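PDB 6LL8: inorganic pyrophosphatase from Shewanella sp. AS-11, which probably catalyses the manganese-dependent hydrolysis of inorganic diphosphate (pyrophosphate) to two phosphate ions. Local coordinates for residues L23-L26 against K27-G31; H74-I77 against T78-P81; A159-R162 against C163-L167. All blocks are in the same frame, centred on the assembly; numbering follows the deposited sequence. Where two conformers were deposited one is given.

Contact 1 of 3, residues L23-L26 against K27-G31; sequences LAYL and KNQIG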
loop_
_atom_site.group_PDB
_atom_site.type_symbol
_atom_site.label_atom_id
_atom_site.label_comp_id
_atom_site.label_asym_id
_atom_site.label_seq_id
_atom_site.Cartn_x
_atom_site.Cartn_y
_atom_site.Cartn_z
ATOM N N LEU A 23 -14.016 7.012 -0.209
ATOM C CA LEU A 23 -14.589 7.203 -1.547
ATOM C C LEU A 23 -15.994 6.650 -1.593
ATOM O O LEU A 23 -16.857 7.269 -2.242
ATOM C CB LEU A 23 -13.696 6.592 -2.608
ATOM C CG LEU A 23 -14.216 6.710 -4.035
ATOM C CD1 LEU A 23 -14.538 8.122 -4.444
ATOM C CD2 LEU A 23 -13.232 6.078 -5.014
ATOM N N ALA A 24 -16.296 5.523 -0.942
ATOM C CA ALA A 24 -17.697 5.044 -0.941
ATOM C C ALA A 24 -18.605 6.107 -0.327
ATOM O O ALA A 24 -19.725 6.332 -0.817
ATOM C CB ALA A 24 -17.830 3.735 -0.221
ATOM N N TYR A 25 -18.184 6.750 0.750
ATOM C CA TYR A 25 -19.019 7.790 1.385
ATOM C C TYR A 25 -19.276 8.892 0.376
ATOM O O TYR A 25 -20.410 9.365 0.203
ATOM C CB TYR A 25 -18.347 8.318 2.644
ATOM C CG TYR A 25 -19.140 9.434 3.293
ATOM C CD1 TYR A 25 -20.201 9.172 4.130
ATOM C CD2 TYR A 25 -18.862 10.746 3.005
ATOM C CE1 TYR A 25 -20.915 10.222 4.676
ATOM C CE2 TYR A 25 -19.595 11.807 3.498
ATOM C CZ TYR A 25 -20.627 11.537 4.360
ATOM O OH TYR A 25 -21.379 12.572 4.889
ATOM N N LEU A 26 -18.227 9.382 -0.280
ATOM C CA LEU A 26 -18.354 10.477 -1.265
ATOM C C LEU A 26 -19.316 10.056 -2.377
ATOM O O LEU A 26 -20.222 10.845 -2.718
ATOM C CB LEU A 26 -16.976 10.780 -1.843
ATOM C CG LEU A 26 -16.959 11.775 -3.001
ATOM C CD1 LEU A 26 -17.604 13.101 -2.620
ATOM C CD2 LEU A 26 -15.559 11.967 -3.498
ATOM N N LYS A 27 -19.166 8.878 -2.949
ATOM C CA LYS A 27 -20.050 8.411 -4.029
ATOM C C LYS A 27 -21.499 8.384 -3.538
ATOM O O LYS A 27 -22.392 8.868 -4.249
ATOM C CB LYS A 27 -19.597 7.034 -4.502
ATOM C CG LYS A 27 -18.368 7.071 -5.377
ATOM C CD LYS A 27 -18.588 7.783 -6.673
ATOM C CE LYS A 27 -17.581 7.417 -7.731
ATOM N NZ LYS A 27 -17.884 8.069 -9.001
ATOM N N ASN A 28 -21.750 7.849 -2.368
ATOM C CA ASN A 28 -23.138 7.836 -1.864
ATOM C C ASN A 28 -23.657 9.264 -1.702
ATOM O O ASN A 28 -24.835 9.507 -1.985
ATOM C CB ASN A 28 -23.248 7.011 -0.593
ATOM C CG ASN A 28 -23.128 5.532 -0.894
ATOM O OD1 ASN A 28 -23.824 5.028 -1.770
ATOM N ND2 ASN A 28 -22.278 4.822 -0.173
ATOM N N GLN A 29 -22.846 10.186 -1.251
ATOM C CA GLN A 29 -23.302 11.574 -1.042
ATOM C C GLN A 29 -23.673 12.213 -2.371
ATOM O O GLN A 29 -24.522 13.136 -2.338
ATOM C CB GLN A 29 -22.268 12.416 -0.309
ATOM C CG GLN A 29 -22.100 12.069 1.160
ATOM C CD GLN A 29 -23.352 12.203 2.001
ATOM O OE1 GLN A 29 -23.850 13.325 2.145
ATOM N NE2 GLN A 29 -23.939 11.058 2.311
ATOM N N ILE A 30 -23.074 11.816 -3.475
ATOM C CA ILE A 30 -23.376 12.418 -4.797
ATOM C C ILE A 30 -24.378 11.539 -5.554
ATOM O O ILE A 30 -24.587 11.737 -6.743
ATOM C CB ILE A 30 -22.110 12.761 -5.607
ATOM C CG1 ILE A 30 -21.329 11.520 -6.033
ATOM C CG2 ILE A 30 -21.284 13.750 -4.818
ATOM C CD1 ILE A 30 -20.110 11.780 -6.908
ATOM N N GLY A 31 -25.041 10.623 -4.864
ATOM C CA GLY A 31 -26.128 9.856 -5.496
ATOM C C GLY A 31 -25.653 8.779 -6.447
ATOM O O GLY A 31 -26.380 8.416 -7.367
HETATM O O HOH W 1 -22.616 9.001 2.029
#
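Leu23 O accepts the amide of Lys27 at 2.9 Å, and the two side chains run side by side with Leu23 CD1 at 4.1 Å from Lys27 CG. The lysine amine continues past this leucine to a salt bridge with Glu32. One residue on, Ala24 O receives Asn28 N at 3.0 Å, while Asn28 OD1 is bonded to the amide of Ala34 in the next strand. Tyr25 O takes Gln29 N at 3.0 Å, and its ring supplies the aromatic part: Gln29 CG sits over one face, offset toward the rim, 3.4 Å from Tyr25 CE2 and 3.8 Å from the ring centroid. A bend in the glutamine chain at chi2 (-59°) carries the amide back beside the ring, the two planes 8° apart. Leu26 O then takes Ile30 N at 3.1 Å, but the bond is bent to 137°, as expected where Ile30 leaves helical geometry; Leu26 CD1 and Ile30 CG2 add an apolar touch at 4.3 Å. Gly31, with positive phi, is the C-prime residue of the Schellman motif ending helix 14-29, defined by Glu32 N to Lys27 O and Gly31 N to Asn28 O. The chemistry is thus divided: backbone bonds carry the last turn, Leu23, Leu26 and Ile30 turn to Met124, Tyr125 and Tyr128 of helix 117-128, and a CH-pi contact holds the glutamine against the tyrosine ring.

Contact 2 of 3, residues H74-I77 against T78-P81; sequences HSEI and TQAP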
loop_
_atom_site.group_PDB
_atom_site.type_symbol
_atom_site.label_atom_id
_atom_site.label_comp_id
_atom_site.label_asym_id
_atom_site.label_seq_id
_atom_site.Cartn_x
_atom_site.Cartn_y
_atom_site.Cartn_z
ATOM N N HIS A 74 -4.007 0.987 -6.597
ATOM C CA HIS A 74 -3.173 0.209 -7.532
ATOM C C HIS A 74 -3.787 0.268 -8.922
ATOM O O HIS A 74 -4.948 0.660 -9.047
ATOM C CB HIS A 74 -3.035 -1.249 -7.080
ATOM C CG HIS A 74 -4.247 -2.052 -7.318
ATOM N ND1 HIS A 74 -4.365 -2.872 -8.432
ATOM C CD2 HIS A 74 -5.366 -2.154 -6.583
ATOM C CE1 HIS A 74 -5.574 -3.428 -8.336
ATOM N NE2 HIS A 74 -6.213 -3.052 -7.227
ATOM N N SER A 75 -3.070 -0.252 -9.918
ATOM C CA SER A 75 -3.679 -0.506 -11.228
ATOM C C SER A 75 -3.132 -1.788 -11.855
ATOM O O SER A 75 -2.888 -1.824 -13.072
ATOM C CB SER A 75 -3.578 0.677 -12.143
ATOM O OG SER A 75 -2.235 1.083 -12.367
ATOM N N GLU A 76 -3.007 -2.836 -11.042
ATOM C CA GLU A 76 -2.333 -4.089 -11.430
ATOM C C GLU A 76 -3.280 -5.278 -11.435
ATOM O O GLU A 76 -4.010 -5.493 -10.467
ATOM C CB GLU A 76 -1.241 -4.435 -10.406
ATOM C CG GLU A 76 -0.177 -3.376 -10.223
ATOM C CD GLU A 76 0.738 -3.115 -11.399
ATOM O OE1 GLU A 76 1.002 -4.025 -12.179
ATOM O OE2 GLU A 76 1.168 -1.967 -11.527
ATOM N N ILE A 77 -3.154 -6.132 -12.454
ATOM C CA ILE A 77 -3.863 -7.421 -12.449
ATOM C C ILE A 77 -3.510 -8.202 -11.190
ATOM O O ILE A 77 -4.404 -8.770 -10.556
ATOM C CB ILE A 77 -3.558 -8.224 -13.716
ATOM C CG1 ILE A 77 -4.207 -7.545 -14.913
ATOM C CG2 ILE A 77 -3.995 -9.676 -13.621
ATOM C CD1 ILE A 77 -3.775 -8.149 -16.245
ATOM N N THR A 78 -2.240 -8.258 -10.802
ATOM C CA THR A 78 -1.791 -9.097 -9.679
ATOM C C THR A 78 -2.330 -8.615 -8.334
ATOM O O THR A 78 -2.245 -9.368 -7.357
ATOM C CB THR A 78 -0.256 -9.156 -9.587
ATOM O OG1 THR A 78 0.221 -7.804 -9.557
ATOM C CG2 THR A 78 0.389 -9.976 -10.690
ATOM N N GLN A 79 -2.817 -7.407 -8.233
ATOM C CA GLN A 79 -3.300 -6.834 -6.966
ATOM C C GLN A 79 -4.812 -6.646 -6.984
ATOM O O GLN A 79 -5.371 -6.238 -5.967
ATOM C CB GLN A 79 -2.583 -5.519 -6.686
ATOM C CG GLN A 79 -1.093 -5.739 -6.486
ATOM C CD GLN A 79 -0.362 -4.435 -6.311
ATOM O OE1 GLN A 79 -0.901 -3.527 -5.640
ATOM N NE2 GLN A 79 0.905 -4.442 -6.762
ATOM N N ALA A 80 -5.469 -6.917 -8.107
ATOM C CA ALA A 80 -6.918 -6.769 -8.270
ATOM C C ALA A 80 -7.614 -8.048 -7.860
ATOM O O ALA A 80 -7.001 -9.108 -7.722
ATOM C CB ALA A 80 -7.235 -6.500 -9.722
ATOM N N PRO A 81 -8.953 -8.015 -7.715
ATOM C CA PRO A 81 -9.682 -9.271 -7.555
ATOM C C PRO A 81 -9.329 -10.260 -8.674
ATOM O O PRO A 81 -9.135 -9.849 -9.806
ATOM C CB PRO A 81 -11.148 -8.820 -7.620
ATOM C CG PRO A 81 -11.127 -7.365 -7.171
ATOM C CD PRO A 81 -9.838 -6.828 -7.752
HETATM O O HOH W 2 1.850 -6.499 -11.669
HETATM O O HOH W 3 -6.788 -9.957 -11.468
HETATM O O HOH W 4 -5.151 -10.928 -8.621
#
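Gln79 CB rests over one face of the His74 imidazole, 3.9 Å from the ring centroid, while Gln79 OE1 comes to 3.4 Å from His74 CB. The ring is swung to this side with CG between the backbone N and the carbonyl carbon (chi1 75°). Its ND1 accepts Glu76 N at 2.9 Å in an almost straight bond of 170°. With an alanine here, Glu76 N would probably be left without this acceptor and Gln79 CB without the ring face beneath it. The loop after strand 68-72 then tightens into a short 3-10 turn: Gln79 N reaches Glu76 O at 3.2 Å and Ala80 N reaches Ile77 O at 3.3 Å, both amides approaching from more than 60° above the carbonyl plane. Two waters also lie by Ile77 O, near Pro81 O and Ala80 O respectively, but they have more acceptors in reach than protons. Ile77 N is bonded to Asp100 OD1. The turn borders the calcium site of Gly99 and Leu101, for Ser75 OG is bonded to Gly99 N. Glu76 uses both carboxylate oxygens: OE2 forms a salt bridge with Lys97, and OE1 accepts a hydrogen bond from a water at 2.7 Å. That water also donates to Thr78 OG1, at 3.0 Å, and the hydroxyl has a second partner in the carbonyl of Asp205.

Contact 3 of 3, residues A159-R162 against C163-L167; sequences ADIR and CVEAL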
loop_
_atom_site.group_PDB
_atom_site.type_symbol
_atom_site.label_atom_id
_atom_site.label_comp_id
_atom_site.label_asym_id
_atom_site.label_seq_id
_atom_site.Cartn_x
_atom_site.Cartn_y
_atom_site.Cartn_z
ATOM N N ALA A 159 1.139 18.751 -1.565
ATOM C CA ALA A 159 -0.303 18.435 -1.545
ATOM C C ALA A 159 -0.654 17.498 -0.398
ATOM O O ALA A 159 -1.684 17.663 0.220
ATOM C CB ALA A 159 -0.764 17.871 -2.853
ATOM N N ASP A 160 0.201 16.516 -0.138
ATOM C CA ASP A 160 -0.070 15.561 0.959
ATOM C C ASP A 160 -0.022 16.273 2.311
ATOM O O ASP A 160 -0.863 16.016 3.173
ATOM C CB ASP A 160 0.940 14.421 0.977
ATOM C CG ASP A 160 0.929 13.604 -0.303
ATOM O OD1 ASP A 160 -0.040 12.826 -0.498
ATOM O OD2 ASP A 160 1.880 13.764 -1.115
ATOM N N ILE A 161 0.945 17.154 2.500
ATOM C CA ILE A 161 1.104 17.890 3.773
ATOM C C ILE A 161 -0.098 18.792 3.978
ATOM O O ILE A 161 -0.700 18.794 5.071
ATOM C CB ILE A 161 2.424 18.645 3.805
ATOM C CG1 ILE A 161 3.592 17.667 3.752
ATOM C CG2 ILE A 161 2.478 19.510 5.053
ATOM C CD1 ILE A 161 4.945 18.297 3.582
ATOM N N ARG A 162 -0.462 19.560 2.952
ATOM C CA ARG A 162 -1.621 20.467 3.066
ATOM C C ARG A 162 -2.881 19.657 3.341
ATOM O O ARG A 162 -3.729 20.087 4.129
ATOM C CB ARG A 162 -1.782 21.271 1.786
ATOM C CG ARG A 162 -0.689 22.303 1.524
ATOM C CD ARG A 162 -1.040 23.253 0.379
ATOM N NE ARG A 162 -1.493 22.518 -0.807
ATOM C CZ ARG A 162 -0.767 22.251 -1.890
ATOM N NH1 ARG A 162 0.465 22.710 -2.005
ATOM N NH2 ARG A 162 -1.292 21.556 -2.880
ATOM N N CYS A 163 -3.005 18.495 2.711
ATOM C CA CYS A 163 -4.181 17.651 2.936
ATOM C C CYS A 163 -4.234 17.177 4.398
ATOM O O CYS A 163 -5.284 17.244 5.038
ATOM C CB CYS A 163 -4.076 16.557 1.896
ATOM S SG CYS A 163 -5.585 15.611 1.832
ATOM N N VAL A 164 -3.114 16.695 4.923
ATOM C CA VAL A 164 -3.087 16.258 6.343
ATOM C C VAL A 164 -3.470 17.442 7.245
ATOM O O VAL A 164 -4.234 17.248 8.194
ATOM C CB VAL A 164 -1.741 15.651 6.725
ATOM C CG1 VAL A 164 -1.565 15.578 8.239
ATOM C CG2 VAL A 164 -1.598 14.278 6.104
ATOM N N GLU A 165 -2.910 18.617 6.990
ATOM C CA GLU A 165 -3.221 19.774 7.858
ATOM C C GLU A 165 -4.727 20.056 7.816
ATOM O O GLU A 165 -5.345 20.318 8.863
ATOM C CB GLU A 165 -2.392 20.970 7.404
ATOM C CG GLU A 165 -0.916 20.810 7.728
ATOM C CD GLU A 165 0.002 21.857 7.130
ATOM O OE1 GLU A 165 -0.440 22.565 6.203
ATOM O OE2 GLU A 165 1.182 21.867 7.541
ATOM N N ALA A 166 -5.326 20.065 6.624
ATOM C CA ALA A 166 -6.765 20.383 6.483
ATOM C C ALA A 166 -7.610 19.293 7.149
ATOM O O ALA A 166 -8.574 19.576 7.869
ATOM C CB ALA A 166 -7.131 20.508 5.036
ATOM N N LEU A 167 -7.249 18.025 6.911
ATOM C CA LEU A 167 -8.015 16.913 7.493
ATOM C C LEU A 167 -7.868 16.853 9.009
ATOM O O LEU A 167 -8.847 16.513 9.690
ATOM C CB LEU A 167 -7.596 15.586 6.859
ATOM C CG LEU A 167 -7.930 15.444 5.389
ATOM C CD1 LEU A 167 -7.171 14.251 4.809
ATOM C CD2 LEU A 167 -9.417 15.274 5.149
#
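Helix 158-171 is an alpha-helix through this region, and the evidence is an unbroken run of four i to i+4 bonds between residues 159-162 and 163-167. Cys163 N to Ala159 O, Val164 N to Asp160 O, Glu165 N to Ile161 O and Ala166 N to Arg162 O all measure 2.9 to 3.0 Å. Their N-H...O angles span 151° to 165°. Side chains add to this on one stripe of the helix. Ile161 and Glu165 lie alongside each other and point the same way, with Ile161 CG2 at 3.7 Å from Glu165 OE2. Ile161 CG2 is the branch opposite the backbone N, which lays it along the helix beside the glutamate, whose own chain is extended beyond CG. The contact is between a methyl and a carboxylate oxygen, so it is van der Waals in kind. In the fold, Cys163, Val164 and Leu167 face Ile144 of helix 134-147, and Val164 and Glu165 both touch Phe176 of helix 176-187. Asp160 points its carboxylate off the helix: OD1 is bonded to Thr119 OG1, and OD2 to both Thr157 OG1 and Gly115 N. Its side chain is about 6 Å from that of the magnesium ligand His95 but about 9 Å from bound magnesium, so Asp160 sits beside the metal site without coordinating. Val164 CG2 lies 3.5 Å from Asp160 O, and Ala166 CB touches Arg162 O at the same distance.

From the N terminus the three contacts follow in series, each between directly consecutive residues, so none encloses a loop and none nests with or crosses another. Contact 1 closes the C-terminal turn of helix 14-29, within the beta-alpha-beta unit of strands 4-7 and 34-38. Contact 2 shapes the loop joining 68-72 and 88-94, two strands of the same parallel sheet, and contact 3 belongs to helix 158-171. Their centres stand 21 to 27 Å apart and no atoms touch. Helix 117-128 connects two of them: Leu23, Tyr25, Leu26 and Ile30 pack on it from contact 1, Cys163 and Leu167 from contact 3. Contact 2 instead joins the DHH part to strand 203-208 of the DHHA2 part, through Thr78 and Gln79.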